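Local coordinates for protein putative acetyltransferase Ta0821 (PDB 3C26) that probably transfers acyl groups as a member of the GNAT acetyltransferase family, although its substrate and exact activity are not established, at residues Gly83-Gly88 / Gln111-Lys116; Asp46-Val49 / Arg55-Asn58; Asp223-Phe228 / Lys245-Gly250; Asp17-Phe22 / Lys51-Trp56. All blocks are in the same frame, centred on the assembly; numbering follows the deposited sequence.

Interaction 1 (Gly83-Gly88 / Gln111-Lys116); sequences GSVMLG and QFLRGK
Lys-116 NZ donates a 2.9 Å hydrogen bond to Phe-112 O and so closes the turn around Leu-113, the residue that meets Val-85 and Leu-87 of the strand. The donor lies 23° off the carbonyl plane. Lys-116 NZ also sits 3.3 Å above one face of the Phe-112 ring, displaced toward its rim. A backbone bond from Lys-116 N to Leu-113 O tightens the turn that follows the leucine. A single methyl then carries the contact. Leu-113 CD1 meets Val-85 CG1 tip to tip at 3.7 Å, and Leu-87 CD2, whose side chain runs past it in the opposite direction, at 4.0 Å. Val-85 can offer CG1 because this branch is anti to the backbone N (chi1 174°). All three side chains are buried. The contact joins the first strand and the helix of the beta-alpha-beta unit 85-92, 101-113, 119-125; in GNAT relatives the other end of this helix, with the loop before it, usually binds the pyrophosphate of acetyl-CoA. Strand 70-79 contributes Met-77 to both sides, while Leu-120 of strand 119-125 touches Leu-113.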
# COMPACT_ATOMS: atom_id res chain seq x y z
N GLY A 83 -29.56 7.23 -13.59
CA GLY A 83 -30.48 7.70 -12.58
C GLY A 83 -29.91 7.59 -11.17
O GLY A 83 -30.53 8.03 -10.21
N SER A 84 -28.73 6.99 -11.06
CA SER A 84 -28.07 6.85 -9.74
C SER A 84 -27.40 8.17 -9.41
O SER A 84 -27.34 9.08 -10.25
CB SER A 84 -27.02 5.75 -9.72
OG SER A 84 -26.03 6.00 -10.68
N VAL A 85 -26.91 8.27 -8.18
CA VAL A 85 -26.17 9.46 -7.74
C VAL A 85 -24.82 9.00 -7.21
O VAL A 85 -24.73 8.18 -6.32
CB VAL A 85 -26.94 10.29 -6.64
CG1 VAL A 85 -26.09 11.43 -6.09
CG2 VAL A 85 -28.27 10.78 -7.20
N MSE A 86 -23.77 9.60 -7.76
CA MSE A 86 -22.41 9.33 -7.32
C MSE A 86 -22.07 10.33 -6.26
O MSE A 86 -22.31 11.52 -6.39
CB MSE A 86 -21.39 9.52 -8.44
CG MSE A 86 -20.05 9.00 -8.12
SE MSE A 86 -19.94 7.09 -8.20
CE MSE A 86 -18.08 6.78 -7.88
N LEU A 87 -21.46 9.82 -5.22
CA LEU A 87 -21.03 10.64 -4.11
C LEU A 87 -19.55 10.52 -3.99
O LEU A 87 -18.95 9.45 -4.22
CB LEU A 87 -21.64 10.15 -2.82
CG LEU A 87 -23.17 10.08 -2.76
CD1 LEU A 87 -23.54 9.38 -1.49
CD2 LEU A 87 -23.84 11.50 -2.89
N GLY A 88 -18.97 11.66 -3.63
CA GLY A 88 -17.58 11.72 -3.26
C GLY A 88 -17.11 13.07 -2.81
O GLY A 88 -17.90 13.93 -2.42
N GLN A 111 -30.52 10.89 3.58
CA GLN A 111 -31.86 11.41 3.85
C GLN A 111 -32.29 12.39 2.77
O GLN A 111 -33.39 12.31 2.23
CB GLN A 111 -31.95 12.06 5.24
CG GLN A 111 -33.24 12.84 5.42
CD GLN A 111 -33.88 12.69 6.79
OE1 GLN A 111 -33.32 12.05 7.68
NE2 GLN A 111 -35.07 13.24 6.96
N PHE A 112 -31.38 13.30 2.47
CA PHE A 112 -31.54 14.30 1.42
C PHE A 112 -31.83 13.73 0.03
O PHE A 112 -32.53 14.36 -0.77
CB PHE A 112 -30.27 15.15 1.34
CG PHE A 112 -30.31 16.24 0.29
CD1 PHE A 112 -31.10 17.34 0.47
CD2 PHE A 112 -29.49 16.18 -0.83
CE1 PHE A 112 -31.12 18.37 -0.47
CE2 PHE A 112 -29.52 17.18 -1.77
CZ PHE A 112 -30.34 18.28 -1.59
N LEU A 113 -31.34 12.52 -0.25
CA LEU A 113 -31.48 11.91 -1.60
C LEU A 113 -32.58 10.86 -1.66
O LEU A 113 -32.92 10.36 -2.72
CB LEU A 113 -30.15 11.34 -2.11
CG LEU A 113 -29.06 12.37 -2.42
CD1 LEU A 113 -27.83 11.65 -2.86
CD2 LEU A 113 -29.53 13.35 -3.45
N ARG A 114 -33.19 10.59 -0.52
CA ARG A 114 -34.28 9.63 -0.42
C ARG A 114 -35.42 10.13 -1.31
O ARG A 114 -35.92 11.23 -1.13
CB ARG A 114 -34.79 9.48 1.04
CG ARG A 114 -35.74 8.23 1.28
CD ARG A 114 -36.20 8.06 2.76
NE ARG A 114 -35.17 8.50 3.73
CZ ARG A 114 -34.17 7.73 4.17
NH1 ARG A 114 -34.07 6.49 3.74
NH2 ARG A 114 -33.26 8.19 5.03
N GLY A 115 -35.79 9.32 -2.30
CA GLY A 115 -36.91 9.63 -3.18
C GLY A 115 -36.51 10.32 -4.47
O GLY A 115 -37.33 10.48 -5.39
N LYS A 116 -35.25 10.71 -4.50
CA LYS A 116 -34.64 11.40 -5.66
C LYS A 116 -33.90 10.43 -6.59
O LYS A 116 -33.70 10.70 -7.77
CB LYS A 116 -33.70 12.50 -5.18
CG LYS A 116 -34.40 13.53 -4.31
CD LYS A 116 -33.44 14.67 -3.97
CE LYS A 116 -34.11 15.69 -3.09
NZ LYS A 116 -33.13 16.61 -2.45

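Interaction 2 (Asp46-Val49 / Arg55-Asn58); sequences DDYV and RWVN
A chi1 of 171° sets Tyr-48 CG anti to the backbone N, whereas in Trp-56 chi1 is -74° and CG lies beside the backbone N; together these torsions bring the phenol and the indole into contact two turns apart on one helix. The two side chains cross at about a right angle. Tyr-48 CE2 approaches Trp-56 CZ2 to 3.9 Å and CH2 to 4.1 Å, and Tyr-48 OH stands 4.0 Å from Trp-56 CZ2. Farther round the six-membered ring, Trp-56 CZ3 receives Val-49 CG1 at 4.0 Å, again with the side chains nearly perpendicular. The contact is van der Waals in character, with no hydrogen bond between the segments, and is made by the benzo part of the indole. With an alanine here in place of Trp-56, Tyr-48 and Val-49 would probably face a gap and His-76 would lose the ring it stacks on. A nitrate near Val-49 and an ethanediol near Trp-56, both probably from the crystallisation liquor, may mark pockets nearby. Helix 45-58 lies among several elements of the chain: Trp-56 stacks on His-76 of strand 70-79 and touches Val-62 of strand 62-67, Tyr-48 stacks on Trp-179, between strands 174-177 and 180-183, and Asp-46 reaches helix 31-40.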
# COMPACT_ATOMS: atom_id res chain seq x y z
N ASP A 46 -7.20 12.11 -4.80
CA ASP A 46 -7.06 13.38 -4.05
C ASP A 46 -6.69 14.51 -4.96
O ASP A 46 -7.17 15.63 -4.80
CB ASP A 46 -6.04 13.29 -2.88
CG ASP A 46 -6.65 12.70 -1.60
OD1 ASP A 46 -7.21 13.46 -0.80
OD2 ASP A 46 -6.64 11.46 -1.42
N ASP A 47 -5.84 14.21 -5.93
CA ASP A 47 -5.37 15.21 -6.86
C ASP A 47 -6.49 15.58 -7.82
O ASP A 47 -6.56 16.71 -8.31
CB ASP A 47 -4.20 14.70 -7.71
CG ASP A 47 -2.97 14.33 -6.87
OD1 ASP A 47 -2.43 15.17 -6.13
OD2 ASP A 47 -2.58 13.18 -6.94
N TYR A 48 -7.31 14.59 -8.15
CA TYR A 48 -8.48 14.80 -9.00
C TYR A 48 -9.41 15.78 -8.30
O TYR A 48 -9.77 16.81 -8.82
CB TYR A 48 -9.28 13.51 -9.28
CG TYR A 48 -10.61 13.81 -9.99
CD1 TYR A 48 -10.64 14.25 -11.31
CD2 TYR A 48 -11.83 13.67 -9.34
CE1 TYR A 48 -11.84 14.54 -11.96
CE2 TYR A 48 -13.02 13.94 -9.98
CZ TYR A 48 -13.03 14.39 -11.28
OH TYR A 48 -14.23 14.64 -11.90
N VAL A 49 -9.85 15.41 -7.12
CA VAL A 49 -10.81 16.24 -6.38
C VAL A 49 -10.21 17.66 -6.14
O VAL A 49 -10.90 18.68 -6.18
CB VAL A 49 -11.25 15.55 -5.04
CG1 VAL A 49 -12.17 16.52 -4.21
CG2 VAL A 49 -11.97 14.16 -5.27
N ARG A 55 -14.88 24.04 -9.04
CA ARG A 55 -15.88 23.97 -10.12
C ARG A 55 -17.20 23.41 -9.61
O ARG A 55 -18.29 23.94 -9.85
CB ARG A 55 -15.38 23.15 -11.33
CG ARG A 55 -14.59 23.99 -12.32
CD ARG A 55 -13.92 23.23 -13.47
NE ARG A 55 -12.66 22.56 -13.10
CZ ARG A 55 -12.02 21.71 -13.90
NH1 ARG A 55 -12.53 21.42 -15.10
NH2 ARG A 55 -10.90 21.13 -13.51
N TRP A 56 -17.08 22.33 -8.85
CA TRP A 56 -18.24 21.70 -8.26
C TRP A 56 -19.02 22.63 -7.38
O TRP A 56 -20.23 22.64 -7.45
CB TRP A 56 -17.83 20.50 -7.39
CG TRP A 56 -17.38 19.27 -8.17
CD1 TRP A 56 -17.63 19.00 -9.49
CD2 TRP A 56 -16.74 18.11 -7.65
NE1 TRP A 56 -17.16 17.77 -9.82
CE2 TRP A 56 -16.59 17.20 -8.71
CE3 TRP A 56 -16.26 17.74 -6.38
CZ2 TRP A 56 -15.99 15.95 -8.55
CZ3 TRP A 56 -15.65 16.50 -6.24
CH2 TRP A 56 -15.55 15.62 -7.29
N VAL A 57 -18.30 23.32 -6.49
CA VAL A 57 -18.91 24.27 -5.54
C VAL A 57 -19.67 25.33 -6.30
O VAL A 57 -20.80 25.68 -5.98
CB VAL A 57 -17.86 24.95 -4.56
CG1 VAL A 57 -18.54 26.01 -3.71
CG2 VAL A 57 -17.15 23.89 -3.69
N ASN A 58 -19.04 25.81 -7.36
CA ASN A 58 -19.64 26.84 -8.22
C ASN A 58 -20.85 26.35 -9.01
O ASN A 58 -21.73 27.13 -9.35
CB ASN A 58 -18.59 27.43 -9.17
CG ASN A 58 -17.71 28.45 -8.47
OD1 ASN A 58 -18.19 29.23 -7.67
ND2 ASN A 58 -16.43 28.51 -8.84

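Interaction 3 (Asp223-Phe228 / Lys245-Gly250); sequences DDASSF and KALANG. With EDO (1,2-ethanediol), chain F.
The first turn of helix 225-232 comes beside the short helix 245-248, with Ala-225 CA 6.7 Å from Leu-247 CA and no polar bond between them. Ala-225 CB meets Leu-247 CD1 at a loose 4.4 Å. At the margin, Ser-226 OG lies beside the backbone N (chi1 -66°) and comes within 3.7 Å of Gly-250 O. Asp-224 is the N-cap of helix 225-232: its OD1 accepts a weak bond from Ser-227 N at 3.2 Å, while OD2 takes a 2.5 Å hydrogen bond from Ser-227 OG, which approaches 42° out of the carboxylate plane. Two bonds from one serine, the backbone one weak, tie the carboxylate to the first turn. Helix 225-232 connects the parallel strands 214-221 and 237-243, and helix 245-248 follows directly on the second of them. Val-219 of strand 214-221 lies against Leu-247. On the far side of the short helix, Lys-245 touches Glu-144 and Glu-145 of strand 141-153, bends at chi2 (60°) and extends NZ to O1 of a bound 1,2-ethanediol, 2.6 Å away, probably a crystallisation additive. With an alanine here, O1 would probably lose its donor and the two glutamates the lysine chain lying against them.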
# COMPACT_ATOMS: atom_id res chain seq x y z
N ASP A 223 -9.37 -6.69 -24.44
CA ASP A 223 -9.13 -8.09 -24.77
C ASP A 223 -7.72 -8.44 -24.38
O ASP A 223 -7.40 -9.61 -24.28
CB ASP A 223 -9.37 -8.40 -26.26
N ASP A 224 -6.89 -7.43 -24.15
CA ASP A 224 -5.49 -7.64 -23.72
C ASP A 224 -4.95 -6.47 -22.91
O ASP A 224 -4.22 -5.61 -23.42
CB ASP A 224 -4.60 -7.92 -24.94
CG ASP A 224 -3.16 -8.17 -24.57
OD1 ASP A 224 -2.85 -8.29 -23.37
OD2 ASP A 224 -2.34 -8.20 -25.49
N ALA A 225 -5.30 -6.46 -21.63
CA ALA A 225 -4.91 -5.34 -20.75
C ALA A 225 -3.40 -5.23 -20.59
O ALA A 225 -2.86 -4.13 -20.54
CB ALA A 225 -5.61 -5.41 -19.36
N SER A 226 -2.71 -6.36 -20.52
CA SER A 226 -1.22 -6.30 -20.42
C SER A 226 -0.61 -5.46 -21.53
O SER A 226 0.25 -4.61 -21.29
CB SER A 226 -0.59 -7.69 -20.47
OG SER A 226 -0.97 -8.44 -19.34
N SER A 227 -1.07 -5.68 -22.75
CA SER A 227 -0.49 -4.96 -23.91
C SER A 227 -0.86 -3.50 -23.88
O SER A 227 -0.07 -2.62 -24.24
CB SER A 227 -0.96 -5.54 -25.25
OG SER A 227 -0.28 -6.73 -25.54
N PHE A 228 -2.09 -3.25 -23.44
CA PHE A 228 -2.57 -1.87 -23.33
C PHE A 228 -1.70 -1.09 -22.33
O PHE A 228 -1.27 0.05 -22.56
CB PHE A 228 -4.05 -1.81 -22.95
CG PHE A 228 -4.59 -0.42 -22.95
CD1 PHE A 228 -5.09 0.14 -24.11
CD2 PHE A 228 -4.50 0.37 -21.80
CE1 PHE A 228 -5.53 1.47 -24.12
CE2 PHE A 228 -4.91 1.68 -21.80
CZ PHE A 228 -5.43 2.24 -22.97
N LYS A 245 -11.10 -5.29 -11.88
CA LYS A 245 -10.61 -6.53 -11.21
C LYS A 245 -10.50 -7.78 -12.12
O LYS A 245 -9.45 -8.48 -12.15
CB LYS A 245 -11.49 -6.81 -9.99
CG LYS A 245 -11.08 -7.99 -9.17
CD LYS A 245 -9.71 -7.80 -8.65
CE LYS A 245 -9.44 -8.61 -7.41
NZ LYS A 245 -8.03 -8.46 -6.94
N ALA A 246 -11.53 -8.01 -12.90
CA ALA A 246 -11.61 -9.22 -13.71
C ALA A 246 -10.51 -9.25 -14.72
O ALA A 246 -10.06 -10.33 -15.11
CB ALA A 246 -12.96 -9.39 -14.39
N LEU A 247 -10.05 -8.07 -15.12
CA LEU A 247 -8.95 -7.95 -16.09
C LEU A 247 -7.58 -7.99 -15.41
O LEU A 247 -6.57 -8.40 -15.99
CB LEU A 247 -9.02 -6.62 -16.82
CG LEU A 247 -10.23 -6.23 -17.63
CD1 LEU A 247 -9.84 -5.03 -18.40
CD2 LEU A 247 -10.60 -7.31 -18.57
N ALA A 248 -7.57 -7.47 -14.19
CA ALA A 248 -6.33 -7.27 -13.40
C ALA A 248 -5.75 -8.63 -13.04
O ALA A 248 -4.55 -8.83 -12.80
CB ALA A 248 -6.65 -6.46 -12.13
N ASN A 249 -6.64 -9.57 -13.07
CA ASN A 249 -6.34 -10.93 -12.66
C ASN A 249 -5.39 -11.56 -13.65
O ASN A 249 -4.67 -12.49 -13.34
CB ASN A 249 -7.65 -11.73 -12.49
CG ASN A 249 -8.47 -11.28 -11.26
OD1 ASN A 249 -7.94 -10.67 -10.34
ND2 ASN A 249 -9.74 -11.60 -11.26
N GLY A 250 -5.34 -11.01 -14.85
CA GLY A 250 -4.48 -11.54 -15.92
C GLY A 250 -3.20 -10.72 -16.14
O GLY A 250 -2.45 -10.94 -17.07
C1 EDO F . -6.42 -6.46 -5.33
O1 EDO F . -7.78 -6.22 -5.73
C2 EDO F . -5.74 -5.22 -4.75
O2 EDO F . -5.90 -5.16 -3.32

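Interaction 4 (Asp17-Phe22 / Lys51-Trp56); sequences DEIKTF and KVIERW
Ile-53 and Ile-19 join two helical pieces on one flank of the GNAT fold: the long helix 45-58, kinked near Glu-54 and Arg-55, and the short N-terminal helix 16-19. From CB of Ile-53, the branch CG1 leaves anti to the backbone N (chi1 -168°), which directs the longer arm of the side chain to its partner, while CG2 takes the crowded position between the backbone N and the carbonyl carbon. Ile-53 CG1 passes 4.2 Å from Ile-19 CG2, and the terminal CD1 of Ile-53 closes on the same methyl at 3.8 Å. One methyl of Ile-19 thus receives the whole outer arm of Ile-53, and the two side chains cross obliquely. Ile-19 also touches Thr-74 of strand 70-79, so it is held between strand and helix. At the open margin the pairing is looser: Lys-20 CE lies 4.3 Å from Glu-54 OE1, and Lys-20 NZ stays 4.9 Å from Glu-54 OE2, a pair of opposite charges without direct contact. Lys-20 NZ instead forms a salt bridge with Asp-17 OD1 at 3.3 Å, nearly along the C-O axis. From Ile-19 to Phe-22 the chain makes a type I beta turn, and Ile-19 CA lies over the centre of the Phe-22 ring. Just before the turn, Glu-18 O accepts two bonds from Thr-21, through its backbone N and, at 2.6 Å in the carbonyl plane, through OG1.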
# COMPACT_ATOMS: atom_id res chain seq x y z
N ASP A 17 -12.89 29.45 0.11
CA ASP A 17 -11.60 29.63 0.79
C ASP A 17 -11.44 28.65 1.95
O ASP A 17 -10.36 28.14 2.22
CB ASP A 17 -11.41 31.06 1.27
CG ASP A 17 -10.79 31.97 0.24
OD1 ASP A 17 -10.37 31.49 -0.85
OD2 ASP A 17 -10.68 33.18 0.54
N GLU A 18 -12.56 28.35 2.60
CA GLU A 18 -12.56 27.44 3.74
C GLU A 18 -12.45 26.03 3.23
O GLU A 18 -11.63 25.27 3.67
CB GLU A 18 -13.79 27.63 4.62
CG GLU A 18 -13.66 28.89 5.46
CD GLU A 18 -14.97 29.45 5.93
OE1 GLU A 18 -15.68 30.11 5.13
OE2 GLU A 18 -15.27 29.29 7.12
N ILE A 19 -13.24 25.75 2.21
CA ILE A 19 -13.30 24.45 1.60
C ILE A 19 -11.93 23.98 1.10
O ILE A 19 -11.58 22.81 1.20
CB ILE A 19 -14.34 24.37 0.44
CG1 ILE A 19 -15.78 24.44 1.03
CG2 ILE A 19 -14.12 23.08 -0.35
CD1 ILE A 19 -16.97 24.59 -0.02
N LYS A 20 -11.17 24.93 0.58
CA LYS A 20 -9.84 24.64 0.01
C LYS A 20 -8.87 24.13 1.03
O LYS A 20 -7.89 23.51 0.66
CB LYS A 20 -9.19 25.86 -0.64
CG LYS A 20 -9.59 26.20 -2.07
CD LYS A 20 -9.38 27.71 -2.20
CE LYS A 20 -9.48 28.27 -3.56
NZ LYS A 20 -9.32 29.83 -3.45
N THR A 21 -9.15 24.38 2.31
CA THR A 21 -8.30 23.89 3.43
C THR A 21 -8.71 22.52 4.00
O THR A 21 -8.04 21.92 4.85
CB THR A 21 -8.29 24.87 4.58
OG1 THR A 21 -9.60 24.89 5.18
CG2 THR A 21 -7.83 26.28 4.09
N PHE A 22 -9.82 22.01 3.50
CA PHE A 22 -10.34 20.70 3.93
C PHE A 22 -9.50 19.54 3.31
O PHE A 22 -8.93 19.68 2.21
CB PHE A 22 -11.80 20.52 3.47
CG PHE A 22 -12.84 21.42 4.16
CD1 PHE A 22 -12.49 22.44 4.99
CD2 PHE A 22 -14.19 21.25 3.89
CE1 PHE A 22 -13.46 23.29 5.54
CE2 PHE A 22 -15.13 22.04 4.47
CZ PHE A 22 -14.77 23.08 5.28
N LYS A 51 -8.48 19.24 -8.05
CA LYS A 51 -8.53 19.95 -9.32
C LYS A 51 -9.92 20.47 -9.65
O LYS A 51 -10.06 21.53 -10.22
CB LYS A 51 -7.99 19.03 -10.44
CG LYS A 51 -8.19 19.53 -11.86
CD LYS A 51 -7.67 18.48 -12.90
CE LYS A 51 -8.61 17.28 -13.10
NZ LYS A 51 -8.01 16.27 -14.03
N VAL A 52 -10.95 19.73 -9.27
CA VAL A 52 -12.34 20.05 -9.71
C VAL A 52 -13.30 20.59 -8.63
O VAL A 52 -14.39 21.04 -8.91
CB VAL A 52 -12.99 18.80 -10.35
CG1 VAL A 52 -12.31 18.42 -11.63
CG2 VAL A 52 -13.00 17.64 -9.40
N ILE A 53 -12.87 20.55 -7.38
CA ILE A 53 -13.77 20.87 -6.26
C ILE A 53 -14.31 22.30 -6.32
O ILE A 53 -15.44 22.53 -5.92
CB ILE A 53 -13.13 20.57 -4.86
CG1 ILE A 53 -14.22 20.63 -3.75
CG2 ILE A 53 -11.95 21.52 -4.62
CD1 ILE A 53 -13.85 19.94 -2.39
N GLU A 54 -13.49 23.24 -6.79
CA GLU A 54 -13.92 24.65 -6.91
C GLU A 54 -15.05 24.76 -7.93
O GLU A 54 -16.10 25.42 -7.66
CB GLU A 54 -12.76 25.60 -7.22
CG GLU A 54 -13.25 27.04 -7.21
CD GLU A 54 -12.14 28.06 -7.34
OE1 GLU A 54 -10.99 27.68 -7.56
OE2 GLU A 54 -12.44 29.26 -7.21
N ARG A 55 -14.88 24.04 -9.04
CA ARG A 55 -15.88 23.97 -10.12
C ARG A 55 -17.20 23.41 -9.61
O ARG A 55 -18.29 23.94 -9.85
CB ARG A 55 -15.38 23.15 -11.33
CG ARG A 55 -14.59 23.99 -12.32
CD ARG A 55 -13.92 23.23 -13.47
NE ARG A 55 -12.66 22.56 -13.10
CZ ARG A 55 -12.02 21.71 -13.90
NH1 ARG A 55 -12.53 21.42 -15.10
NH2 ARG A 55 -10.90 21.13 -13.51
N TRP A 56 -17.08 22.33 -8.85
CA TRP A 56 -18.24 21.70 -8.26
C TRP A 56 -19.02 22.63 -7.38
O TRP A 56 -20.23 22.64 -7.45
CB TRP A 56 -17.83 20.50 -7.39
CG TRP A 56 -17.38 19.27 -8.17
CD1 TRP A 56 -17.63 19.00 -9.49
CD2 TRP A 56 -16.74 18.11 -7.65
NE1 TRP A 56 -17.16 17.77 -9.82
CE2 TRP A 56 -16.59 17.20 -8.71
CE3 TRP A 56 -16.26 17.74 -6.38
CZ2 TRP A 56 -15.99 15.95 -8.55
CZ3 TRP A 56 -15.65 16.50 -6.24
CH2 TRP A 56 -15.55 15.62 -7.29

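Interactions 1 and 2 are buried and without hydrogen bonds between their segments, but the first joins a strand to a helix, whereas the second lies within one helix and relies on aromatic rings. Interaction 4 uses the same helix 45-58, shares Arg-55 and Trp-56 with interaction 2, and touches it where Val-57 CG2 lies 3.7 Å from Ile-19 CD1; its isoleucine core gives way to charged residues at the surface. Interaction 3 is a surface contact with one loose apolar pair, its side-chain bonds between residues lying within 223-228 as the helix cap. Its centre is about 30 Å from that of interaction 2, on the opposite side of the chain's centre.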